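Local coordinates for tyrosine--tRNA ligase, mitochondrial (Coccidioides posadasii, PDB 5IJX), which probably charges mitochondrial tRNA(Tyr) with tyrosine using ATP, this C-terminally truncated chain carrying the class I catalytic core of the enzyme, at residues Thr75-His80 / Lys306-Cys311; Leu24-Ile29 / Leu60-Arg65; Leu178-Glu183 / Gln221-Trp226; Trp92-Gly97 / Ser146-Gly151. One frame throughout, in Å; residues are numbered along the deposited sequence.

How the contacts relate
Contacts 2, 3 and 4 are buried helix-to-helix packing; contact 1 joins two loops and is only partly buried, with an exposed methionine as its main piece. Contact 4 lies nearest the centre of the chain and ties two helices of the nucleotide-binding core. Contact 2, on the opposite side of that centre from contact 1, lays the N-terminal helix on the core; it touches contact 4 where Arg65 NH1 probably bonds to Gly97 O. Contact 3 combines tyrosine recognition with packing near the second subunit. Contact 1 is apolar, through a selenomethionine end; contact 2 sets methyls against methyls and a carbonyl O, contact 3 uses an aromatic face, and contact 4 adds a weak hydroxyl-carboxylate bond.

Contact 1: residues Thr75-His80 / Lys306-Cys311; sequences TAPSLH and KDMTSC
The terminal methyl of Met308, built as selenomethionine, lies against both Pro77 and Ser78, with CE 3.7 Å from Pro77 CB and 3.8 Å from Ser78 CB. One atom further back, Met308 SE is 3.8 Å from Ser78 CB and 4.0 Å from Pro77 CG, and the long side chain crosses the proline ring at a slant, touching its CB and CG. With CG beside its backbone N (chi1 -52°) and an extended chain beyond, Met308 spans the gap between two loops whose backbones stay well apart. The contact is apolar and partly open to solvent.

These loops belong to the nucleotide-binding core of a class I synthetase. Residues 75-80 follow strand 67-72 and end at His80, the first residue of the HIGH signature; residues 306-311 follow the region where this class carries its KMSKS loop, and lead into helix 311-319.

The polar end of Ser78 turns to other partners. Ser78 OG donates to Leu79 O at 2.9 Å, on a lone pair in the carbonyl plane, and is also bonded to Gln139 NE2. Gln139 OE1 in turn holds Leu79 N, while Asn135 ND2 bonds to Pro77 O, so Asn135 and Gln139 of helix 126-154 hold the backbone of Pro77 and Leu79 in place. On the other loop Trp303 packs on Met308, and its backbone N is bonded to Thr309 OG1.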
# COMPACT_ATOMS: atom_id res chain seq x y z
N THR A 75 9.12 -0.85 -20.04
CA THR A 75 8.35 0.15 -20.77
C THR A 75 8.92 0.39 -22.16
O THR A 75 8.74 1.46 -22.74
CB THR A 75 8.29 1.46 -19.98
OG1 THR A 75 9.62 1.99 -19.83
CG2 THR A 75 7.68 1.22 -18.61
N ALA A 76 9.61 -0.61 -22.70
CA ALA A 76 10.17 -0.60 -24.03
C ALA A 76 10.05 -2.02 -24.54
O ALA A 76 10.20 -2.96 -23.74
CB ALA A 76 11.63 -0.14 -24.05
N PRO A 77 9.79 -2.23 -25.83
CA PRO A 77 9.70 -3.61 -26.34
C PRO A 77 11.03 -4.34 -26.28
O PRO A 77 11.04 -5.58 -26.31
CB PRO A 77 9.22 -3.41 -27.78
CG PRO A 77 9.86 -2.12 -28.17
CD PRO A 77 9.80 -1.25 -26.93
N SER A 78 12.14 -3.62 -26.20
CA SER A 78 13.46 -4.22 -26.09
C SER A 78 14.36 -3.30 -25.29
O SER A 78 14.07 -2.12 -25.11
CB SER A 78 14.08 -4.48 -27.47
OG SER A 78 15.47 -4.68 -27.36
N LEU A 79 15.46 -3.87 -24.80
CA LEU A 79 16.50 -3.06 -24.20
C LEU A 79 17.25 -2.28 -25.28
O LEU A 79 17.24 -2.62 -26.46
CB LEU A 79 17.49 -3.94 -23.43
CG LEU A 79 16.94 -4.77 -22.27
CD1 LEU A 79 18.00 -5.74 -21.78
CD2 LEU A 79 16.47 -3.86 -21.14
N HIS A 80 17.89 -1.20 -24.84
CA HIS A 80 18.78 -0.41 -25.68
C HIS A 80 20.10 -0.26 -24.96
O HIS A 80 20.23 -0.61 -23.78
CB HIS A 80 18.17 0.96 -26.02
CG HIS A 80 17.59 1.66 -24.83
ND1 HIS A 80 18.28 2.61 -24.11
CD2 HIS A 80 16.38 1.54 -24.23
CE1 HIS A 80 17.51 3.05 -23.13
NE2 HIS A 80 16.36 2.42 -23.18
N LYS A 306 17.59 -8.07 -32.33
CA LYS A 306 18.11 -8.14 -33.69
C LYS A 306 17.05 -7.72 -34.71
O LYS A 306 17.40 -7.22 -35.79
CB LYS A 306 18.59 -9.56 -34.00
CG LYS A 306 19.84 -9.61 -34.87
N ASP A 307 15.77 -7.89 -34.38
CA ASP A 307 14.69 -7.53 -35.29
C ASP A 307 14.44 -6.03 -35.35
O ASP A 307 13.72 -5.57 -36.24
CB ASP A 307 13.40 -8.24 -34.88
CG ASP A 307 13.46 -9.74 -35.10
OD1 ASP A 307 14.21 -10.18 -36.00
OD2 ASP A 307 12.76 -10.48 -34.38
N MSE A 308 15.01 -5.25 -34.43
CA MSE A 308 14.83 -3.80 -34.42
C MSE A 308 16.13 -3.11 -34.79
O MSE A 308 16.12 -2.04 -35.42
CB MSE A 308 14.36 -3.32 -33.06
CG MSE A 308 13.15 -4.05 -32.55
SE MSE A 308 12.59 -3.37 -30.83
CE MSE A 308 11.54 -4.90 -30.26
N THR A 309 17.24 -3.71 -34.39
CA THR A 309 18.57 -3.22 -34.74
C THR A 309 19.41 -4.43 -35.12
O THR A 309 19.89 -5.16 -34.25
CB THR A 309 19.21 -2.44 -33.60
OG1 THR A 309 18.30 -1.43 -33.15
CG2 THR A 309 20.50 -1.78 -34.06
N SER A 310 19.58 -4.65 -36.42
CA SER A 310 20.40 -5.74 -36.90
C SER A 310 21.83 -5.59 -36.38
O SER A 310 22.28 -4.51 -36.01
CB SER A 310 20.40 -5.78 -38.43
OG SER A 310 20.88 -4.56 -38.97
N CYS A 311 22.55 -6.72 -36.35
CA CYS A 311 23.94 -6.70 -35.92
C CYS A 311 24.74 -5.70 -36.75
O CYS A 311 25.61 -4.99 -36.21
CB CYS A 311 24.54 -8.10 -36.03
SG CYS A 311 23.57 -9.37 -35.17

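Contact 2: residues Leu24-Ile29 / Leu60-Arg65; sequences LQAKEI and LITRKR
Thr62 meets Ile29 and Ala26 where the long N-terminal helix 7-31 packs on helix 54-63, the short helix that leads into strand 67-72 of the class I nucleotide-binding core. The backbones come close, Ala26 CA lying 5.5 Å from Thr62 CA, and the small side chains of alanine and threonine suit such an approach.

From its CB the threonine divides into two branches with different tasks. The methyl CG2, anti to the backbone N, reaches across to the other helix: it meets Ile29 CG2 at 3.7 Å and Ile29 CB at 3.9 Å, tip to tip, and lies 4.3 Å from Ala26 CB. The hydroxyl OG1 sits beside its own backbone N (chi1 -61°), a position from which it can bond back along the helix to Asp58 O, one turn earlier. That bond occupies the polar end within its own helix, while the same oxygen is 4.0 Å from Ile29 CG2 in a merely van der Waals approach. The junction between the two side chains is therefore chiefly methyl against methyl.

Around this patch, helix 7-31 makes further contacts with the end of helix 54-63 and the loop after it: Glu30 packs on Thr62, Trp22 NE1 bonds weakly to Ile61 O, and Arg65 NH2 forms a hydrogen bond with Ala18 O. Lys34, in the loop beyond helix 7-31, lies against Ile29. The CB of Ala26 points toward residues 60-65 and rests 3.3 Å from Thr62 O.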
# COMPACT_ATOMS: atom_id res chain seq x y z
N LEU A 24 41.36 -14.05 2.22
CA LEU A 24 42.71 -13.90 1.67
C LEU A 24 42.76 -12.75 0.67
O LEU A 24 43.59 -11.84 0.79
CB LEU A 24 43.16 -15.21 1.02
CG LEU A 24 43.15 -16.45 1.92
CD1 LEU A 24 43.47 -17.69 1.10
CD2 LEU A 24 44.12 -16.29 3.07
N GLN A 25 41.87 -12.78 -0.33
CA GLN A 25 41.80 -11.68 -1.28
C GLN A 25 41.66 -10.34 -0.56
O GLN A 25 42.24 -9.33 -0.99
CB GLN A 25 40.61 -11.90 -2.23
CG GLN A 25 40.54 -10.92 -3.39
CD GLN A 25 39.17 -10.90 -4.04
OE1 GLN A 25 39.04 -11.17 -5.24
NE2 GLN A 25 38.15 -10.56 -3.27
N ALA A 26 40.91 -10.32 0.54
CA ALA A 26 40.72 -9.08 1.28
C ALA A 26 42.02 -8.62 1.93
O ALA A 26 42.31 -7.42 1.95
CB ALA A 26 39.62 -9.27 2.33
N LYS A 27 42.80 -9.55 2.47
CA LYS A 27 44.13 -9.19 2.97
C LYS A 27 44.98 -8.61 1.85
O LYS A 27 45.64 -7.58 2.02
CB LYS A 27 44.81 -10.41 3.59
CG LYS A 27 44.29 -10.79 4.98
CD LYS A 27 44.81 -12.14 5.43
CE LYS A 27 46.20 -12.03 6.05
NZ LYS A 27 46.82 -13.36 6.29
N GLU A 28 44.96 -9.25 0.68
CA GLU A 28 45.69 -8.73 -0.47
C GLU A 28 45.32 -7.28 -0.74
O GLU A 28 46.18 -6.39 -0.75
CB GLU A 28 45.40 -9.58 -1.71
CG GLU A 28 45.90 -11.01 -1.63
CD GLU A 28 46.46 -11.49 -2.96
OE1 GLU A 28 46.04 -10.97 -4.01
OE2 GLU A 28 47.33 -12.39 -2.94
N ILE A 29 44.03 -7.01 -0.94
CA ILE A 29 43.58 -5.67 -1.31
C ILE A 29 43.92 -4.67 -0.21
O ILE A 29 44.56 -3.64 -0.46
CB ILE A 29 42.08 -5.69 -1.62
CG1 ILE A 29 41.83 -6.43 -2.94
CG2 ILE A 29 41.52 -4.27 -1.69
CD1 ILE A 29 40.37 -6.75 -3.21
N LEU A 60 33.09 -2.44 2.40
CA LEU A 60 32.11 -3.51 2.36
C LEU A 60 32.48 -4.55 1.31
O LEU A 60 32.61 -5.74 1.61
CB LEU A 60 30.72 -2.94 2.08
CG LEU A 60 29.61 -3.96 1.84
CD1 LEU A 60 29.27 -4.70 3.13
CD2 LEU A 60 28.38 -3.29 1.27
N ILE A 61 32.64 -4.11 0.06
CA ILE A 61 32.91 -5.05 -1.03
C ILE A 61 34.20 -5.80 -0.77
O ILE A 61 34.30 -7.01 -1.03
CB ILE A 61 32.94 -4.30 -2.37
CG1 ILE A 61 31.61 -3.57 -2.60
CG2 ILE A 61 33.23 -5.26 -3.51
CD1 ILE A 61 31.57 -2.72 -3.86
N THR A 62 35.22 -5.11 -0.26
CA THR A 62 36.50 -5.77 -0.02
C THR A 62 36.38 -6.84 1.07
O THR A 62 36.97 -7.92 0.95
CB THR A 62 37.55 -4.73 0.37
OG1 THR A 62 37.72 -3.79 -0.70
CG2 THR A 62 38.89 -5.39 0.67
N ARG A 63 35.61 -6.56 2.12
CA ARG A 63 35.51 -7.45 3.26
C ARG A 63 34.40 -8.50 3.14
O ARG A 63 34.37 -9.43 3.95
CB ARG A 63 35.26 -6.65 4.55
CG ARG A 63 36.48 -5.96 5.14
CD ARG A 63 36.38 -5.97 6.66
NE ARG A 63 37.22 -4.95 7.28
CZ ARG A 63 36.98 -4.41 8.47
NH1 ARG A 63 35.91 -4.78 9.17
NH2 ARG A 63 37.80 -3.49 8.97
N LYS A 64 33.50 -8.37 2.17
CA LYS A 64 32.28 -9.17 2.19
C LYS A 64 31.84 -9.48 0.77
O LYS A 64 31.80 -8.58 -0.08
CB LYS A 64 31.18 -8.42 2.94
CG LYS A 64 29.96 -9.26 3.27
CD LYS A 64 29.01 -8.47 4.16
CE LYS A 64 27.86 -9.33 4.65
NZ LYS A 64 27.02 -8.60 5.64
N ARG A 65 31.51 -10.75 0.52
CA ARG A 65 31.02 -11.20 -0.79
C ARG A 65 29.54 -10.83 -0.89
O ARG A 65 28.65 -11.67 -0.73
CB ARG A 65 31.25 -12.69 -0.96
CG ARG A 65 31.08 -13.21 -2.38
CD ARG A 65 31.12 -14.73 -2.43
NE ARG A 65 32.44 -15.26 -2.07
CZ ARG A 65 33.39 -15.61 -2.94
NH1 ARG A 65 33.19 -15.48 -4.25
NH2 ARG A 65 34.54 -16.09 -2.50

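Contact 3: residues Leu178-Glu183 / Gln221-Trp226; sequences LKEVME and QGWDFW. With TYR (tyrosine), chain B.
Trp223 carries its indole toward helix 178-186, CG anti to the backbone N (chi1 -169°), and Val181 turns CG2 beside its own backbone N, which sets that methyl over the six-membered ring. Val181 CG2 lies 4.0 Å from the centroid of this Trp223 ring and 14° off its normal, a CH-pi contact over the face. The other methyl of Val181, CG1, is 4.2 Å from Trp223 CE3. Glu180 brushes the far end of the indole with its CG, 4.2 Å from Trp223 CH2, while its carboxylate is bonded to Gln176. Trp226 CD1 lies over the opposite face, offset toward the rim, 3.6 Å above the plane of the Trp223 ring, so both faces have a neighbour.

Two residues of the same helix line the tyrosine pocket. The hydroxyl OH of the bound tyrosine donates to Asp224 OD2 at 3.2 Å; Asn169 ND2 also reaches OD2, while Trp172 and Trp173 both bond OD1, so a second shell holds the carboxylate. Such an aspartate reading the phenol hydroxyl is characteristic of tyrosyl-tRNA synthetases. Gln221 OE1 takes a weak bond from the substrate amino N at 3.3 Å, and its NE2 is held by Gln236 and Gln242.

Trp173 also meets Trp223, linking the pocket's second shell to this packing. Helix 217-229 thus lies between the pocket and helix 178-186, with helix 243-259 against Phe225 and Trp226, while Leu178 of the second subunit packs on Val181.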
# COMPACT_ATOMS: atom_id res chain seq x y z
N LEU A 178 -0.39 -5.38 1.69
CA LEU A 178 -0.28 -3.97 2.03
C LEU A 178 0.00 -3.80 3.51
O LEU A 178 0.77 -2.91 3.91
CB LEU A 178 -1.56 -3.23 1.64
CG LEU A 178 -1.67 -1.76 2.04
CD1 LEU A 178 -2.50 -1.00 1.03
CD2 LEU A 178 -2.27 -1.59 3.43
N LYS A 179 -0.61 -4.64 4.35
CA LYS A 179 -0.43 -4.55 5.79
C LYS A 179 1.05 -4.58 6.16
O LYS A 179 1.55 -3.68 6.85
CB LYS A 179 -1.18 -5.70 6.47
CG LYS A 179 -1.37 -5.51 7.96
CD LYS A 179 -1.98 -6.76 8.59
CE LYS A 179 -2.20 -6.59 10.08
NZ LYS A 179 -2.79 -7.81 10.70
N GLU A 180 1.77 -5.61 5.72
CA GLU A 180 3.17 -5.74 6.10
C GLU A 180 3.97 -4.52 5.65
O GLU A 180 4.82 -4.03 6.40
CB GLU A 180 3.77 -7.02 5.51
CG GLU A 180 5.22 -7.25 5.90
CD GLU A 180 5.77 -8.56 5.37
OE1 GLU A 180 6.82 -9.01 5.87
OE2 GLU A 180 5.15 -9.14 4.46
N VAL A 181 3.72 -4.03 4.44
CA VAL A 181 4.47 -2.88 3.94
C VAL A 181 4.22 -1.66 4.83
O VAL A 181 5.15 -0.96 5.22
CB VAL A 181 4.11 -2.59 2.47
CG1 VAL A 181 4.86 -1.37 1.97
CG2 VAL A 181 4.43 -3.80 1.60
N MSE A 182 2.96 -1.40 5.15
CA MSE A 182 2.60 -0.25 5.96
C MSE A 182 3.21 -0.34 7.36
O MSE A 182 3.79 0.63 7.85
CB MSE A 182 1.08 -0.11 6.06
CG MSE A 182 0.40 0.36 4.79
SE MSE A 182 1.01 2.12 4.21
CE MSE A 182 2.42 1.56 2.97
N GLU A 183 3.07 -1.50 7.99
CA GLU A 183 3.58 -1.67 9.35
C GLU A 183 5.10 -1.58 9.39
O GLU A 183 5.67 -0.78 10.14
CB GLU A 183 3.11 -3.01 9.92
CG GLU A 183 1.61 -3.10 10.16
CD GLU A 183 1.17 -4.49 10.57
OE1 GLU A 183 1.86 -5.47 10.21
OE2 GLU A 183 0.14 -4.61 11.27
N GLN A 221 9.73 0.44 -5.05
CA GLN A 221 11.11 0.15 -5.42
C GLN A 221 11.98 -0.05 -4.18
O GLN A 221 12.82 -0.96 -4.14
CB GLN A 221 11.65 1.28 -6.30
CG GLN A 221 13.13 1.14 -6.62
CD GLN A 221 13.54 1.98 -7.81
OE1 GLN A 221 12.69 2.49 -8.55
NE2 GLN A 221 14.84 2.12 -8.01
N GLY A 222 11.79 0.79 -3.16
CA GLY A 222 12.50 0.58 -1.91
C GLY A 222 12.20 -0.77 -1.29
O GLY A 222 13.06 -1.37 -0.64
N TRP A 223 10.98 -1.26 -1.48
CA TRP A 223 10.60 -2.56 -0.93
C TRP A 223 11.20 -3.70 -1.74
O TRP A 223 11.50 -4.76 -1.18
CB TRP A 223 9.08 -2.70 -0.87
CG TRP A 223 8.64 -3.89 -0.07
CD1 TRP A 223 8.31 -5.12 -0.55
CD2 TRP A 223 8.49 -3.96 1.35
NE1 TRP A 223 7.96 -5.96 0.49
CE2 TRP A 223 8.06 -5.26 1.67
CE3 TRP A 223 8.68 -3.04 2.39
CZ2 TRP A 223 7.82 -5.67 2.98
CZ3 TRP A 223 8.43 -3.45 3.69
CH2 TRP A 223 8.00 -4.75 3.97
N ASP A 224 11.37 -3.51 -3.05
CA ASP A 224 12.19 -4.44 -3.81
C ASP A 224 13.60 -4.50 -3.22
O ASP A 224 14.15 -5.58 -2.98
CB ASP A 224 12.25 -4.02 -5.28
CG ASP A 224 10.93 -4.17 -6.00
OD1 ASP A 224 10.01 -4.81 -5.44
OD2 ASP A 224 10.81 -3.66 -7.13
N PHE A 225 14.18 -3.32 -2.96
CA PHE A 225 15.51 -3.27 -2.36
C PHE A 225 15.55 -3.99 -1.02
O PHE A 225 16.51 -4.69 -0.71
CB PHE A 225 15.95 -1.82 -2.19
CG PHE A 225 17.44 -1.64 -1.99
CD1 PHE A 225 18.29 -2.74 -1.89
CD2 PHE A 225 17.98 -0.37 -1.90
CE1 PHE A 225 19.65 -2.56 -1.71
CE2 PHE A 225 19.34 -0.19 -1.72
CZ PHE A 225 20.17 -1.29 -1.62
N TRP A 226 14.52 -3.81 -0.19
CA TRP A 226 14.48 -4.47 1.11
C TRP A 226 14.35 -5.98 0.96
O TRP A 226 15.07 -6.75 1.62
CB TRP A 226 13.33 -3.89 1.93
CG TRP A 226 12.95 -4.64 3.17
CD1 TRP A 226 11.74 -5.22 3.43
CD2 TRP A 226 13.77 -4.87 4.32
NE1 TRP A 226 11.76 -5.80 4.68
CE2 TRP A 226 12.99 -5.60 5.24
CE3 TRP A 226 15.08 -4.53 4.66
CZ2 TRP A 226 13.49 -6.00 6.48
CZ3 TRP A 226 15.57 -4.93 5.89
CH2 TRP A 226 14.78 -5.66 6.78
N TYR B . 13.22 2.68 -11.84
CA TYR B . 13.83 1.86 -12.88
C TYR B . 13.62 2.49 -14.26
O TYR B . 14.40 2.26 -15.20
CB TYR B . 13.24 0.45 -12.86
CG TYR B . 13.33 -0.26 -11.52
CD1 TYR B . 14.44 -0.09 -10.69
CD2 TYR B . 12.31 -1.09 -11.07
CE1 TYR B . 14.52 -0.73 -9.47
CE2 TYR B . 12.38 -1.73 -9.85
CZ TYR B . 13.49 -1.55 -9.05
OH TYR B . 13.56 -2.20 -7.84
OXT TYR B . 12.67 3.24 -14.47

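Contact 4: residues Trp92-Gly97 / Ser146-Gly151; sequences WAYVHG and SFEKYG
Glu148 OE1 is gripped by two groups: Tyr94 OH donates a weak hydrogen bond to it at 3.4 Å, and Arg164 NH1 forms a salt bridge with it. The arginine is the stronger partner and would stabilise the negative charge of the carboxylate. Glu148 leaves its helix with CG anti to the backbone N (chi1 -173°) and stays extended, which carries its carboxylate out to the phenol hydroxyl; the ring and carboxylate planes are turned 36° apart. Nearer the backbone, Glu148 CA lies at the edge of the Tyr94 ring, close to its plane. Trp162 meets Tyr94 edge-to-face, and Trp158 packs on both Tyr94 and Glu148.

Beside this polar pair Val95 packs against the backbone of the other helix. Val95 CG1 rests 4.0 Å from Phe147 O and 4.2 Å from Gly151 CA, and the bare glycine lets the backbones approach to 6.4 Å between Val95 CA and Gly151 CA. Phe147 points toward helix 84-95 and also packs on Leu368.

A Schellman motif ends the helix, with Gly97 (phi 85°) as its C-prime residue: Gly97 N bonds to Tyr94 O at 3.0 Å, and the N of the next residue to Ala93 O. The chain then turns into strand 99-104. Helices 84-95 and 126-154 each connect neighbouring parallel strands, 67-72 to 99-104 and 99-104 to 164-168, so their packing is that of successive beta-alpha-beta crossovers in a Rossmann-type class I synthetase core.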
# COMPACT_ATOMS: atom_id res chain seq x y z
N TRP A 92 30.66 -7.22 -14.42
CA TRP A 92 31.91 -7.23 -13.69
C TRP A 92 31.72 -7.90 -12.34
O TRP A 92 32.40 -8.89 -12.02
CB TRP A 92 32.44 -5.80 -13.52
CG TRP A 92 33.02 -5.22 -14.78
CD1 TRP A 92 32.52 -4.20 -15.53
CD2 TRP A 92 34.22 -5.65 -15.45
NE1 TRP A 92 33.33 -3.96 -16.61
CE2 TRP A 92 34.38 -4.84 -16.59
CE3 TRP A 92 35.17 -6.65 -15.19
CZ2 TRP A 92 35.45 -4.98 -17.46
CZ3 TRP A 92 36.23 -6.79 -16.07
CH2 TRP A 92 36.36 -5.97 -17.19
N ALA A 93 30.77 -7.40 -11.55
CA ALA A 93 30.49 -8.00 -10.25
C ALA A 93 30.42 -9.52 -10.36
O ALA A 93 31.11 -10.25 -9.64
CB ALA A 93 29.19 -7.44 -9.68
N TYR A 94 29.61 -10.01 -11.30
CA TYR A 94 29.44 -11.45 -11.43
C TYR A 94 30.78 -12.15 -11.63
O TYR A 94 31.09 -13.12 -10.92
CB TYR A 94 28.49 -11.76 -12.59
CG TYR A 94 28.43 -13.22 -12.95
CD1 TYR A 94 27.81 -14.13 -12.10
CD2 TYR A 94 28.99 -13.70 -14.13
CE1 TYR A 94 27.75 -15.47 -12.42
CE2 TYR A 94 28.93 -15.04 -14.45
CZ TYR A 94 28.31 -15.92 -13.59
OH TYR A 94 28.26 -17.25 -13.92
N VAL A 95 31.60 -11.66 -12.56
CA VAL A 95 32.80 -12.39 -12.95
C VAL A 95 33.86 -12.19 -11.88
O VAL A 95 34.96 -12.74 -11.97
CB VAL A 95 33.32 -11.94 -14.33
CG1 VAL A 95 32.28 -12.22 -15.41
CG2 VAL A 95 33.73 -10.47 -14.32
N HIS A 96 33.55 -11.39 -10.86
CA HIS A 96 34.46 -11.22 -9.74
C HIS A 96 34.01 -12.00 -8.51
O HIS A 96 34.54 -11.78 -7.41
CB HIS A 96 34.62 -9.73 -9.40
CG HIS A 96 35.62 -9.03 -10.26
ND1 HIS A 96 36.87 -8.65 -9.80
CD2 HIS A 96 35.57 -8.64 -11.55
CE1 HIS A 96 37.54 -8.06 -10.77
NE2 HIS A 96 36.78 -8.04 -11.85
N GLY A 97 33.05 -12.92 -8.66
CA GLY A 97 32.59 -13.74 -7.56
C GLY A 97 31.51 -13.11 -6.71
O GLY A 97 31.03 -13.77 -5.78
N SER A 146 25.66 -14.89 -21.68
CA SER A 146 26.58 -14.12 -22.51
C SER A 146 27.70 -13.53 -21.67
O SER A 146 28.87 -13.56 -22.07
CB SER A 146 25.82 -13.02 -23.25
OG SER A 146 26.68 -12.29 -24.11
N PHE A 147 27.37 -12.98 -20.50
CA PHE A 147 28.41 -12.46 -19.61
C PHE A 147 29.32 -13.57 -19.11
O PHE A 147 30.50 -13.33 -18.85
CB PHE A 147 27.79 -11.74 -18.42
CG PHE A 147 27.63 -10.26 -18.62
CD1 PHE A 147 28.73 -9.44 -18.75
CD2 PHE A 147 26.37 -9.69 -18.66
CE1 PHE A 147 28.59 -8.08 -18.94
CE2 PHE A 147 26.21 -8.33 -18.83
CZ PHE A 147 27.32 -7.52 -18.97
N GLU A 148 28.79 -14.79 -18.96
CA GLU A 148 29.65 -15.91 -18.56
C GLU A 148 30.65 -16.25 -19.66
O GLU A 148 31.86 -16.31 -19.41
CB GLU A 148 28.79 -17.12 -18.20
CG GLU A 148 29.56 -18.29 -17.61
CD GLU A 148 28.66 -19.43 -17.17
OE1 GLU A 148 27.57 -19.15 -16.63
OE2 GLU A 148 29.03 -20.61 -17.38
N LYS A 149 30.16 -16.45 -20.89
CA LYS A 149 31.02 -16.72 -22.03
C LYS A 149 32.06 -15.62 -22.21
O LYS A 149 33.26 -15.84 -22.04
CB LYS A 149 30.19 -16.86 -23.31
CG LYS A 149 29.22 -18.03 -23.31
CD LYS A 149 28.28 -17.98 -24.51
N TYR A 150 31.58 -14.42 -22.56
CA TYR A 150 32.45 -13.27 -22.75
C TYR A 150 33.41 -13.09 -21.58
O TYR A 150 34.55 -12.64 -21.78
CB TYR A 150 31.59 -12.02 -22.93
CG TYR A 150 32.33 -10.76 -23.31
CD1 TYR A 150 32.94 -10.64 -24.55
CD2 TYR A 150 32.38 -9.68 -22.44
CE1 TYR A 150 33.60 -9.48 -24.91
CE2 TYR A 150 33.04 -8.52 -22.79
CZ TYR A 150 33.65 -8.42 -24.02
OH TYR A 150 34.31 -7.26 -24.36
N GLY A 151 32.98 -13.43 -20.37
CA GLY A 151 33.86 -13.28 -19.21
C GLY A 151 34.99 -14.28 -19.22
O GLY A 151 36.16 -13.92 -19.04